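Local coordinates for protein poly-beta-hydroxybuterate polymerase (Cupriavidus necator, PDB 5T6O) that probably polymerises hydroxybutyrate units into polyhydroxybutyrate without a template, as the catalytic domain of a class I synthase of the alpha/beta hydrolase fold, at residues A[131-135]-A[258-262]; A[188-194]-A[226-232]; A[275-280]-A[306-312]. The protein carries 1 engineered substitution. All coordinates share one frame; numbering follows the deposited sequence.

How the contacts relate
Contact 3 is the buried one of the three, with eight of its ten touching residues inside the protein, whereas contacts 1 and 2 are only partly buried. Contact 1 lies on the other side of the chain's centre from contact 3, about 31 Å away between centres, and fits valine side chains and one water-bridged arginine between a helix end and a hairpin. Contact 2 is mainly backbone pairing in a separate two-stranded sheet. Contact 3 sits at the end of a main-sheet strand and is dominated by polar groups. Contacts 2 and 3 touch: Thr193 CG2 lies 3.5 Å from His308 NE2, and both contacts reach the second subunit.

Contact 1. Residues A[131-135]-A[258-262]; sequences VLAAR and VCGVP
Val131 of the helix end 131-135 packs on both valines of the turn 258-262. Its two methyls divide the work: CG1 meets Val261 CG2 at 3.8 Å, while CG2 rests 3.9 Å from Val258 CG1, those side chains crossing at about a right angle. With CG1 anti to the backbone N (chi1 166°), one branch is turned to each valine of the hairpin. One helical turn later, Ala134 CB packs on Val261 CB at 3.8 Å, so Val261 is held by two residues from the same side of the helix.

Arg135 supplies the polar part. The chain is extended from CG to NE, which carries the guanidinium past Val131; Val131 CG1 lies 3.7 Å above one face, towards its rim. At the edge and in plane, Arg135 NH1 makes a weak hydrogen bond of 3.4 Å to Cys259 O. Water 1 reinforces it, accepting from Arg135 NE at 2.9 Å and donating to Cys259 O at 3.0 Å.

A type I' turn from Val258 to Val261 joins the hairpin strands 257-258 and 261-262, with Cys259 and Gly260 at its corners in left-handed conformations. It lies against the C-terminal end of helix 120-134, which follows strand 113-118 of the alpha/beta hydrolase sheet. Glu94 on helix 89-108 forms a salt bridge with Arg135 NH1, and Asp90 accepts from Cys259 N, so that helix positions both partners. Arg135 has its stronger tie to Glu94, and four apolar contacts against one weak direct bond suggest that mainly apolar packing holds the hairpin to the helix.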
ATOM      1  N   VAL A 131     -14.256 -32.892   1.957  1.00 30.43           N
ATOM      2  CA  VAL A 131     -15.028 -33.806   2.801  1.00 28.71           C
ATOM      3  C   VAL A 131     -15.203 -35.145   2.099  1.00 35.17           C
ATOM      4  O   VAL A 131     -14.984 -36.212   2.691  1.00 36.85           O
ATOM      5  CB  VAL A 131     -16.384 -33.180   3.178  1.00 27.37           C
ATOM      6  CG1 VAL A 131     -17.347 -34.244   3.759  1.00 26.63           C
ATOM      7  CG2 VAL A 131     -16.180 -32.042   4.182  1.00 29.21           C
ATOM      8  N   LEU A 132     -15.591 -35.107   0.822  1.00 31.79           N
ATOM      9  CA  LEU A 132     -15.801 -36.338   0.069  1.00 30.35           C
ATOM     10  C   LEU A 132     -14.515 -37.152  -0.049  1.00 35.43           C
ATOM     11  O   LEU A 132     -14.547 -38.385   0.039  1.00 35.88           O
ATOM     12  CB  LEU A 132     -16.365 -36.005  -1.316  1.00 29.26           C
ATOM     13  CG  LEU A 132     -17.857 -35.652  -1.341  1.00 33.79           C
ATOM     14  CD1 LEU A 132     -18.258 -34.961  -2.650  1.00 26.42           C
ATOM     15  CD2 LEU A 132     -18.686 -36.909  -1.119  1.00 38.74           C
ATOM     16  N   ALA A 133     -13.371 -36.488  -0.250  1.00 33.92           N
ATOM     17  CA  ALA A 133     -12.117 -37.234  -0.389  1.00 36.01           C
ATOM     18  C   ALA A 133     -11.775 -37.974   0.899  1.00 36.24           C
ATOM     19  O   ALA A 133     -11.326 -39.125   0.860  1.00 36.87           O
ATOM     20  CB  ALA A 133     -10.972 -36.297  -0.792  1.00 31.34           C
ATOM     21  N   ALA A 134     -11.993 -37.331   2.050  1.00 34.95           N
ATOM     22  CA  ALA A 134     -11.782 -38.002   3.328  1.00 41.45           C
ATOM     23  C   ALA A 134     -12.717 -39.192   3.518  1.00 41.57           C
ATOM     24  O   ALA A 134     -12.400 -40.102   4.290  1.00 39.13           O
ATOM     25  CB  ALA A 134     -11.951 -36.995   4.471  1.00 39.14           C
ATOM     26  N   ARG A 135     -13.867 -39.204   2.845  1.00 38.40           N
ATOM     27  CA  ARG A 135     -14.750 -40.366   2.830  1.00 42.26           C
ATOM     28  C   ARG A 135     -14.337 -41.401   1.788  1.00 44.43           C
ATOM     29  O   ARG A 135     -15.045 -42.397   1.615  1.00 42.04           O
ATOM     30  CB  ARG A 135     -16.203 -39.925   2.567  1.00 40.23           C
ATOM     31  CG  ARG A 135     -16.794 -38.988   3.624  1.00 40.66           C
ATOM     32  CD  ARG A 135     -18.243 -38.591   3.299  1.00 39.90           C
ATOM     33  NE  ARG A 135     -18.815 -37.728   4.330  1.00 39.80           N
ATOM     34  CZ  ARG A 135     -19.925 -37.006   4.182  1.00 42.53           C
ATOM     35  NH1 ARG A 135     -20.364 -36.243   5.179  1.00 40.11           N
ATOM     36  NH2 ARG A 135     -20.599 -37.039   3.040  1.00 35.61           N
ATOM     37  N   VAL A 258     -15.492 -30.806   9.399  1.00 32.14           N
ATOM     38  CA  VAL A 258     -16.712 -30.450   8.684  1.00 29.05           C
ATOM     39  C   VAL A 258     -17.394 -31.745   8.284  1.00 32.48           C
ATOM     40  O   VAL A 258     -16.751 -32.626   7.703  1.00 34.65           O
ATOM     41  CB  VAL A 258     -16.406 -29.587   7.441  1.00 28.56           C
ATOM     42  CG1 VAL A 258     -17.673 -29.388   6.570  1.00 30.51           C
ATOM     43  CG2 VAL A 258     -15.800 -28.245   7.860  1.00 34.61           C
ATOM     44  N   CYS A 259     -18.679 -31.875   8.625  1.00 34.92           N
ATOM     45  CA  CYS A 259     -19.472 -33.061   8.291  1.00 32.73           C
ATOM     46  C   CYS A 259     -18.774 -34.349   8.726  1.00 39.78           C
ATOM     47  O   CYS A 259     -18.799 -35.362   8.022  1.00 36.54           O
ATOM     48  CB  CYS A 259     -19.799 -33.104   6.799  1.00 40.67           C
ATOM     49  SG  CYS A 259     -20.797 -31.720   6.232  1.00 35.61           S
ATOM     50  N   GLY A 260     -18.124 -34.296   9.889  1.00 36.16           N
ATOM     51  CA  GLY A 260     -17.552 -35.470  10.510  1.00 41.49           C
ATOM     52  C   GLY A 260     -16.144 -35.840  10.089  1.00 44.35           C
ATOM     53  O   GLY A 260     -15.648 -36.884  10.535  1.00 43.85           O
ATOM     54  N   VAL A 261     -15.482 -35.044   9.250  1.00 40.93           N
ATOM     55  CA  VAL A 261     -14.122 -35.379   8.809  1.00 36.13           C
ATOM     56  C   VAL A 261     -13.256 -34.134   8.822  1.00 40.13           C
ATOM     57  O   VAL A 261     -13.738 -32.998   8.695  1.00 38.76           O
ATOM     58  CB  VAL A 261     -14.104 -36.007   7.395  1.00 38.54           C
ATOM     59  CG1 VAL A 261     -14.769 -37.381   7.405  1.00 39.61           C
ATOM     60  CG2 VAL A 261     -14.768 -35.077   6.385  1.00 36.48           C
ATOM     61  N   PRO A 262     -11.942 -34.323   8.987  1.00 38.65           N
ATOM     62  CA  PRO A 262     -11.017 -33.190   8.883  1.00 37.82           C
ATOM     63  C   PRO A 262     -10.933 -32.698   7.445  1.00 39.50           C
ATOM     64  O   PRO A 262     -10.995 -33.489   6.499  1.00 42.65           O
ATOM     65  CB  PRO A 262      -9.676 -33.776   9.351  1.00 37.87           C
ATOM     66  CG  PRO A 262     -10.033 -35.053  10.076  1.00 46.38           C
ATOM     67  CD  PRO A 262     -11.245 -35.566   9.363  1.00 41.51           C
TER
HETATM   68  O   HOH W   1     -18.466 -38.172   7.187  1.00 42.31           O

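Contact 2. Residues A[188-194]-A[226-232]; sequences LELANTF and NGDATNL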
ATOM      1  N   LEU A 188     -31.652 -14.615  10.357  1.00 30.62           N
ATOM      2  CA  LEU A 188     -31.388 -14.400   8.944  1.00 26.95           C
ATOM      3  C   LEU A 188     -30.713 -13.047   8.838  1.00 33.66           C
ATOM      4  O   LEU A 188     -31.256 -12.046   9.315  1.00 38.26           O
ATOM      5  CB  LEU A 188     -32.684 -14.423   8.143  1.00 29.96           C
ATOM      6  CG  LEU A 188     -33.515 -15.693   8.278  1.00 36.52           C
ATOM      7  CD1 LEU A 188     -34.871 -15.506   7.611  1.00 36.32           C
ATOM      8  CD2 LEU A 188     -32.753 -16.864   7.679  1.00 30.47           C
ATOM      9  N   GLU A 189     -29.531 -13.011   8.250  1.00 25.84           N
ATOM     10  CA  GLU A 189     -28.820 -11.754   8.077  1.00 27.28           C
ATOM     11  C   GLU A 189     -28.721 -11.453   6.594  1.00 29.09           C
ATOM     12  O   GLU A 189     -28.280 -12.304   5.812  1.00 27.83           O
ATOM     13  CB  GLU A 189     -27.434 -11.794   8.715  1.00 28.23           C
ATOM     14  CG  GLU A 189     -27.479 -11.659  10.216  1.00 40.77           C
ATOM     15  CD  GLU A 189     -28.081 -10.326  10.659  1.00 47.57           C
ATOM     16  OE1 GLU A 189     -28.093  -9.350   9.858  1.00 46.03           O
ATOM     17  OE2 GLU A 189     -28.540 -10.259  11.815  1.00 53.88           O
ATOM     18  N   LEU A 190     -29.165 -10.259   6.215  1.00 24.36           N
ATOM     19  CA  LEU A 190     -29.046  -9.819   4.831  1.00 25.55           C
ATOM     20  C   LEU A 190     -27.590  -9.817   4.401  1.00 26.80           C
ATOM     21  O   LEU A 190     -26.707  -9.399   5.157  1.00 29.75           O
ATOM     22  CB  LEU A 190     -29.618  -8.412   4.671  1.00 27.65           C
ATOM     23  CG  LEU A 190     -31.132  -8.279   4.695  1.00 38.54           C
ATOM     24  CD1 LEU A 190     -31.501  -6.804   4.793  1.00 36.52           C
ATOM     25  CD2 LEU A 190     -31.717  -8.920   3.440  1.00 36.76           C
ATOM     26  N   ALA A 191     -27.343 -10.253   3.162  1.00 24.20           N
ATOM     27  CA  ALA A 191     -25.989 -10.274   2.620  1.00 28.83           C
ATOM     28  C   ALA A 191     -25.999  -9.844   1.166  1.00 29.17           C
ATOM     29  O   ALA A 191     -26.926 -10.165   0.419  1.00 26.26           O
ATOM     30  CB  ALA A 191     -25.351 -11.665   2.704  1.00 27.77           C
ATOM     31  N   ASN A 192     -24.957  -9.120   0.766  1.00 23.64           N
ATOM     32  CA  ASN A 192     -24.706  -8.889  -0.645  1.00 23.87           C
ATOM     33  C   ASN A 192     -23.202  -8.935  -0.864  1.00 25.23           C
ATOM     34  O   ASN A 192     -22.418  -9.037   0.080  1.00 24.86           O
ATOM     35  CB  ASN A 192     -25.326  -7.573  -1.113  1.00 25.55           C
ATOM     36  CG  ASN A 192     -24.816  -6.391  -0.337  1.00 30.30           C
ATOM     37  OD1 ASN A 192     -23.641  -6.308  -0.022  1.00 30.61           O
ATOM     38  ND2 ASN A 192     -25.711  -5.480  -0.000  1.00 31.91           N
ATOM     39  N   THR A 193     -22.801  -8.867  -2.130  1.00 24.61           N
ATOM     40  CA  THR A 193     -21.412  -9.125  -2.478  1.00 22.57           C
ATOM     41  C   THR A 193     -20.542  -7.896  -2.255  1.00 20.36           C
ATOM     42  O   THR A 193     -19.508  -7.974  -1.582  1.00 24.17           O
ATOM     43  CB  THR A 193     -21.317  -9.572  -3.940  1.00 29.05           C
ATOM     44  OG1 THR A 193     -22.046 -10.792  -4.110  1.00 26.52           O
ATOM     45  CG2 THR A 193     -19.865  -9.794  -4.341  1.00 24.48           C
ATOM     46  N   PHE A 194     -20.940  -6.755  -2.818  1.00 22.71           N
ATOM     47  CA  PHE A 194     -20.051  -5.600  -2.771  1.00 27.31           C
ATOM     48  C   PHE A 194     -19.992  -4.969  -1.391  1.00 31.66           C
ATOM     49  O   PHE A 194     -19.004  -4.295  -1.086  1.00 28.89           O
ATOM     50  CB  PHE A 194     -20.459  -4.590  -3.841  1.00 25.63           C
ATOM     51  CG  PHE A 194     -19.942  -4.963  -5.197  1.00 28.10           C
ATOM     52  CD1 PHE A 194     -20.599  -5.909  -5.965  1.00 31.64           C
ATOM     53  CD2 PHE A 194     -18.748  -4.436  -5.665  1.00 32.32           C
ATOM     54  CE1 PHE A 194     -20.098  -6.282  -7.202  1.00 31.17           C
ATOM     55  CE2 PHE A 194     -18.239  -4.803  -6.907  1.00 33.45           C
ATOM     56  CZ  PHE A 194     -18.911  -5.732  -7.670  1.00 29.26           C
ATOM     57  N   ASN A 226     -26.575  -7.155  -7.350  1.00 20.76           N
ATOM     58  CA  ASN A 226     -26.082  -6.920  -5.998  1.00 23.80           C
ATOM     59  C   ASN A 226     -27.208  -6.514  -5.058  1.00 24.74           C
ATOM     60  O   ASN A 226     -27.176  -6.857  -3.871  1.00 24.51           O
ATOM     61  CB  ASN A 226     -24.994  -5.848  -6.018  1.00 22.80           C
ATOM     62  CG  ASN A 226     -24.378  -5.632  -4.663  1.00 23.08           C
ATOM     63  OD1 ASN A 226     -23.563  -6.436  -4.209  1.00 23.97           O
ATOM     64  ND2 ASN A 226     -24.744  -4.529  -4.012  1.00 27.10           N
ATOM     65  N   GLY A 227     -28.196  -5.775  -5.559  1.00 24.01           N
ATOM     66  CA  GLY A 227     -29.303  -5.330  -4.727  1.00 25.23           C
ATOM     67  C   GLY A 227     -30.319  -6.400  -4.415  1.00 31.24           C
ATOM     68  O   GLY A 227     -31.131  -6.223  -3.504  1.00 30.66           O
ATOM     69  N   ASP A 228     -30.279  -7.504  -5.157  1.00 24.93           N
ATOM     70  CA  ASP A 228     -31.171  -8.655  -4.990  1.00 24.06           C
ATOM     71  C   ASP A 228     -30.562  -9.520  -3.877  1.00 30.31           C
ATOM     72  O   ASP A 228     -29.887 -10.526  -4.104  1.00 26.64           O
ATOM     73  CB  ASP A 228     -31.307  -9.386  -6.323  1.00 26.73           C
ATOM     74  CG  ASP A 228     -32.424 -10.417  -6.343  1.00 29.14           C
ATOM     75  OD1 ASP A 228     -33.077 -10.636  -5.304  1.00 26.55           O
ATOM     76  OD2 ASP A 228     -32.641 -11.017  -7.426  1.00 23.88           O
ATOM     77  N   ALA A 229     -30.770  -9.084  -2.638  1.00 27.59           N
ATOM     78  CA  ALA A 229     -29.979  -9.611  -1.528  1.00 26.84           C
ATOM     79  C   ALA A 229     -30.471 -10.989  -1.079  1.00 22.24           C
ATOM     80  O   ALA A 229     -31.611 -11.382  -1.315  1.00 21.78           O
ATOM     81  CB  ALA A 229     -30.018  -8.648  -0.339  1.00 31.09           C
ATOM     82  N   THR A 230     -29.580 -11.733  -0.426  1.00 23.52           N
ATOM     83  CA  THR A 230     -29.931 -13.039   0.102  1.00 23.97           C
ATOM     84  C   THR A 230     -29.739 -13.040   1.610  1.00 26.49           C
ATOM     85  O   THR A 230     -28.946 -12.266   2.146  1.00 29.09           O
ATOM     86  CB  THR A 230     -29.100 -14.149  -0.541  1.00 22.64           C
ATOM     87  OG1 THR A 230     -27.702 -13.880  -0.341  1.00 24.12           O
ATOM     88  CG2 THR A 230     -29.419 -14.217  -2.045  1.00 22.66           C
ATOM     89  N   ASN A 231     -30.490 -13.900   2.286  1.00 22.19           N
ATOM     90  CA  ASN A 231     -30.322 -14.090   3.722  1.00 21.55           C
ATOM     91  C   ASN A 231     -29.287 -15.164   3.999  1.00 27.85           C
ATOM     92  O   ASN A 231     -29.248 -16.190   3.318  1.00 26.60           O
ATOM     93  CB  ASN A 231     -31.635 -14.498   4.382  1.00 22.69           C
ATOM     94  CG  ASN A 231     -32.624 -13.358   4.456  1.00 24.30           C
ATOM     95  OD1 ASN A 231     -32.246 -12.219   4.744  1.00 29.42           O
ATOM     96  ND2 ASN A 231     -33.893 -13.654   4.179  1.00 26.45           N
ATOM     97  N   LEU A 232     -28.479 -14.937   5.035  1.00 24.93           N
ATOM     98  CA  LEU A 232     -27.578 -15.968   5.523  1.00 23.12           C
ATOM     99  C   LEU A 232     -28.080 -16.456   6.869  1.00 22.86           C
ATOM    100  O   LEU A 232     -28.362 -15.628   7.739  1.00 25.20           O
ATOM    101  CB  LEU A 232     -26.152 -15.438   5.681  1.00 20.54           C
ATOM    102  CG  LEU A 232     -25.432 -14.890   4.443  1.00 26.92           C
ATOM    103  CD1 LEU A 232     -24.015 -14.457   4.816  1.00 26.81           C
ATOM    104  CD2 LEU A 232     -25.410 -15.945   3.316  1.00 25.21           C
TER
HETATM  105  O   HOH W   2     -27.999  -5.269  -1.563  1.00 49.18           O
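Glu189 and Leu232 form a hydrogen-bonded antiparallel pair, with Glu189 N to Leu232 O at 2.9 Å and Leu232 N to Glu189 O at 2.8 Å. Ala191 and Thr230 repeat it less evenly: Ala191 N to Thr230 O is short at 2.8 Å but bent to 137° at the hydrogen. Leu190 and Asn231 form the non-hydrogen-bonded pair between them.

Apolar contacts join Ala191 CB to Leu232 CG (3.7 Å) on one face and Leu190 CD2 to Ala229 CB (4.2 Å) on the other, where the same methyl packs beside Asn231 OD1; Asn231 ND2 bonds the carbonyls of Ala389 and Pro80.

Side-chain hydrogen bonding takes over where the strands end. Asn226 has CG anti to its backbone N (chi1 -176°), which sends OD1 to the opposite loop: it accepts from Phe194 N at 3.0 Å, almost straight at 176°, and weakly from Thr193 N. Water 2 links Asn192 ND2 to Asn226 O, while Asn192 OD1 accepts from Ser195 N.

This small two-stranded antiparallel sheet stands apart from the main one, tied at Asn226 to the end of helix 220-227, with Leu232 against Tyr237 of helix 234-246 and Phe194 reaching Ile309 on helix 308-312 and Phe161 of the second subunit.

Contact 3. Residues A[275-280]-A[306-312]; sequences YGSRED and SGHIAGV. With SO4 (sulfate ion), chain B.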
ATOM      1  N   TYR A 275      -8.749 -18.914 -11.124  1.00 25.57           N
ATOM      2  CA  TYR A 275      -8.913 -17.647 -11.820  1.00 28.21           C
ATOM      3  C   TYR A 275      -9.047 -16.511 -10.808  1.00 22.68           C
ATOM      4  O   TYR A 275      -9.742 -16.641  -9.797  1.00 21.96           O
ATOM      5  CB  TYR A 275     -10.154 -17.652 -12.769  1.00 28.10           C
ATOM      6  CG  TYR A 275     -10.407 -16.256 -13.251  1.00 28.30           C
ATOM      7  CD1 TYR A 275      -9.716 -15.748 -14.345  1.00 25.19           C
ATOM      8  CD2 TYR A 275     -11.267 -15.401 -12.558  1.00 26.38           C
ATOM      9  CE1 TYR A 275      -9.886 -14.439 -14.743  1.00 24.51           C
ATOM     10  CE2 TYR A 275     -11.434 -14.093 -12.956  1.00 23.17           C
ATOM     11  CZ  TYR A 275     -10.734 -13.622 -14.038  1.00 26.16           C
ATOM     12  OH  TYR A 275     -10.891 -12.313 -14.407  1.00 23.30           O
ATOM     13  N   GLY A 276      -8.423 -15.378 -11.104  1.00 21.99           N
ATOM     14  CA  GLY A 276      -8.679 -14.163 -10.352  1.00 23.28           C
ATOM     15  C   GLY A 276      -8.619 -12.956 -11.269  1.00 24.02           C
ATOM     16  O   GLY A 276      -8.107 -13.032 -12.387  1.00 26.36           O
ATOM     17  N   SER A 277      -9.145 -11.831 -10.779  1.00 23.91           N
ATOM     18  CA  SER A 277      -9.165 -10.581 -11.534  1.00 22.82           C
ATOM     19  C   SER A 277      -8.230  -9.551 -10.896  1.00 23.97           C
ATOM     20  O   SER A 277      -8.208  -9.384  -9.671  1.00 23.94           O
ATOM     21  CB  SER A 277     -10.586 -10.014 -11.621  1.00 23.32           C
ATOM     22  OG  SER A 277     -11.453 -10.889 -12.334  1.00 23.83           O
ATOM     23  N   ARG A 278      -7.479  -8.836 -11.732  1.00 23.60           N
ATOM     24  CA  ARG A 278      -6.353  -8.061 -11.207  1.00 23.47           C
ATOM     25  C   ARG A 278      -6.790  -6.900 -10.307  1.00 29.12           C
ATOM     26  O   ARG A 278      -6.117  -6.600  -9.310  1.00 25.83           O
ATOM     27  CB  ARG A 278      -5.496  -7.534 -12.349  1.00 24.46           C
ATOM     28  CG  ARG A 278      -4.272  -6.834 -11.802  1.00 29.83           C
ATOM     29  CD  ARG A 278      -3.234  -6.636 -12.853  1.00 30.83           C
ATOM     30  NE  ARG A 278      -2.064  -6.002 -12.271  1.00 32.18           N
ATOM     31  CZ  ARG A 278      -1.057  -5.542 -12.995  1.00 29.48           C
ATOM     32  NH1 ARG A 278      -1.105  -5.664 -14.318  1.00 26.03           N
ATOM     33  NH2 ARG A 278      -0.020  -4.960 -12.402  1.00 27.39           N
ATOM     34  N   GLU A 279      -7.869  -6.197 -10.659  1.00 24.39           N
ATOM     35  CA  GLU A 279      -8.318  -5.058  -9.860  1.00 22.61           C
ATOM     36  C   GLU A 279      -9.426  -5.443  -8.881  1.00 25.00           C
ATOM     37  O   GLU A 279     -10.158  -4.568  -8.403  1.00 29.53           O
ATOM     38  CB  GLU A 279      -8.801  -3.916 -10.750  1.00 25.21           C
ATOM     39  CG  GLU A 279      -7.919  -3.607 -11.962  1.00 33.30           C
ATOM     40  CD  GLU A 279      -6.472  -3.255 -11.642  1.00 43.59           C
ATOM     41  OE1 GLU A 279      -6.166  -2.776 -10.525  1.00 42.58           O
ATOM     42  OE2 GLU A 279      -5.627  -3.444 -12.546  1.00 50.23           O
ATOM     43  N   ASP A 280      -9.573  -6.730  -8.593  1.00 24.70           N
ATOM     44  CA  ASP A 280     -10.611  -7.215  -7.689  1.00 26.51           C
ATOM     45  C   ASP A 280     -10.187  -6.917  -6.256  1.00 28.99           C
ATOM     46  O   ASP A 280      -9.146  -7.402  -5.809  1.00 28.99           O
ATOM     47  CB  ASP A 280     -10.797  -8.717  -7.916  1.00 27.76           C
ATOM     48  CG  ASP A 280     -12.003  -9.297  -7.197  1.00 27.09           C
ATOM     49  OD1 ASP A 280     -12.537  -8.666  -6.262  1.00 26.20           O
ATOM     50  OD2 ASP A 280     -12.402 -10.418  -7.582  1.00 25.59           O
ATOM     51  N   SER A 306      -9.184  -6.130 -14.818  1.00 23.76           N
ATOM     52  CA  SER A 306     -10.324  -5.377 -14.285  1.00 24.09           C
ATOM     53  C   SER A 306     -10.861  -5.937 -12.963  1.00 24.62           C
ATOM     54  O   SER A 306     -10.173  -6.704 -12.278  1.00 24.78           O
ATOM     55  CB  SER A 306     -11.453  -5.274 -15.327  1.00 26.13           C
ATOM     56  OG  SER A 306     -12.330  -4.197 -15.007  1.00 25.14           O
ATOM     57  N   GLY A 307     -12.076  -5.524 -12.588  1.00 24.79           N
ATOM     58  CA  GLY A 307     -12.580  -5.684 -11.236  1.00 22.00           C
ATOM     59  C   GLY A 307     -13.256  -7.023 -10.970  1.00 25.30           C
ATOM     60  O   GLY A 307     -13.190  -7.965 -11.762  1.00 25.02           O
ATOM     61  N   HIS A 308     -13.940  -7.081  -9.816  1.00 26.29           N
ATOM     62  CA  HIS A 308     -14.529  -8.323  -9.317  1.00 22.73           C
ATOM     63  C   HIS A 308     -15.470  -8.954 -10.341  1.00 27.84           C
ATOM     64  O   HIS A 308     -15.327 -10.133 -10.691  1.00 24.17           O
ATOM     65  CB  HIS A 308     -15.263  -8.027  -8.001  1.00 23.62           C
ATOM     66  CG  HIS A 308     -15.890  -9.226  -7.357  1.00 24.53           C
ATOM     67  ND1 HIS A 308     -15.162 -10.328  -6.956  1.00 27.94           N
ATOM     68  CD2 HIS A 308     -17.179  -9.485  -7.024  1.00 26.71           C
ATOM     69  CE1 HIS A 308     -15.977 -11.216  -6.411  1.00 34.97           C
ATOM     70  NE2 HIS A 308     -17.207 -10.728  -6.439  1.00 26.69           N
ATOM     71  N   ILE A 309     -16.454  -8.197 -10.815  1.00 22.26           N
ATOM     72  CA  ILE A 309     -17.399  -8.753 -11.788  1.00 23.70           C
ATOM     73  C   ILE A 309     -16.955  -8.470 -13.216  1.00 23.08           C
ATOM     74  O   ILE A 309     -17.029  -9.350 -14.076  1.00 23.83           O
ATOM     75  CB  ILE A 309     -18.826  -8.217 -11.543  1.00 24.73           C
ATOM     76  CG1 ILE A 309     -19.333  -8.642 -10.162  1.00 24.75           C
ATOM     77  CG2 ILE A 309     -19.770  -8.715 -12.649  1.00 23.21           C
ATOM     78  CD1 ILE A 309     -19.368 -10.149  -9.959  1.00 26.16           C
ATOM     79  N   ALA A 310     -16.497  -7.249 -13.496  1.00 24.12           N
ATOM     80  CA  ALA A 310     -16.064  -6.931 -14.859  1.00 24.36           C
ATOM     81  C   ALA A 310     -15.007  -7.915 -15.354  1.00 25.12           C
ATOM     82  O   ALA A 310     -14.994  -8.280 -16.533  1.00 25.19           O
ATOM     83  CB  ALA A 310     -15.530  -5.497 -14.927  1.00 23.26           C
ATOM     84  N   GLY A 311     -14.125  -8.372 -14.463  1.00 23.86           N
ATOM     85  CA  GLY A 311     -13.065  -9.269 -14.900  1.00 22.74           C
ATOM     86  C   GLY A 311     -13.562 -10.673 -15.195  1.00 23.98           C
ATOM     87  O   GLY A 311     -13.130 -11.301 -16.165  1.00 25.56           O
ATOM     88  N   VAL A 312     -14.460 -11.195 -14.353  0.50 25.87           N
ATOM     89  CA  VAL A 312     -14.953 -12.551 -14.562  0.50 26.38           C
ATOM     90  C   VAL A 312     -15.947 -12.589 -15.710  0.50 28.84           C
ATOM     91  O   VAL A 312     -15.893 -13.478 -16.566  0.50 27.09           O
ATOM     92  CB  VAL A 312     -15.566 -13.122 -13.266  0.50 27.35           C
ATOM     93  CG1 VAL A 312     -14.525 -13.228 -12.215  0.50 29.85           C
ATOM     94  CG2 VAL A 312     -16.715 -12.268 -12.754  0.50 29.69           C
TER
HETATM   95  S   SO4 B 601      -0.694  -5.378  -8.840  1.00 59.50           S
HETATM   96  O1  SO4 B 601       0.382  -5.413  -9.828  1.00 64.49           O
HETATM   97  O2  SO4 B 601      -0.537  -4.168  -8.032  1.00 67.24           O
HETATM   98  O3  SO4 B 601      -1.992  -5.335  -9.512  1.00 57.87           O
HETATM   99  O4  SO4 B 601      -0.604  -6.565  -7.985  1.00 45.10           O
HETATM  100  O   HOH W   3     -13.064 -11.425 -10.145  1.00 29.95           O
HETATM  101  O   HOH W   4      -6.453  -4.828 -14.834  1.00 28.98           O
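The His308 ring meets the Asp280 carboxylate at its edge: ND1 donates to Asp280 OD2 over 2.8 Å, nearly straight at 168° and in the ring plane. On the acid, OD2 is approached on the syn side, though somewhat out of the carboxylate plane, and the two flat groups are inclined by 61°. A chi1 of -171° swings the Asp280 carboxylate to the histidine. The carboxylate is itself held, OD1 accepting from the backbone N of Ile282 and Val283. The Tyr275 ring stacks with Trp347. The Arg278 guanidinium grips a sulfate, probably from the crystallisation liquor, by its edge: NE bonds O3 at 2.8 Å and NH2 bonds O1 at 2.6 Å. It also forms a salt bridge with Asp163 of the fourth subunit.

An acidic residue just past a parallel strand, here 272-277, paired with a histidine from the loop after the neighbouring strand 299-304, is the layout of the acid and histidine in the alpha/beta hydrolase fold, and Asp280 and His308 are consistent with those positions.

Around this pair the loops are joined by polar bonds. Water 3 accepts from Ser277 OG at 2.8 Å and donates to Asp280 OD2 and His308 O. Tyr275 OH in turn donates to Ser277 OG at 2.6 Å. Gly311 has no side chain, and Ser277 OG lies 3.4 Å from Gly311 CA. On the turn 277-280, Glu279 N bonds Ser306 O at 2.9 Å from above the carbonyl plane, and water 4 connects Glu279 OE2 with Ser306 N. Glu164 of the second subunit accepts from Ile309 N and Ala310 N.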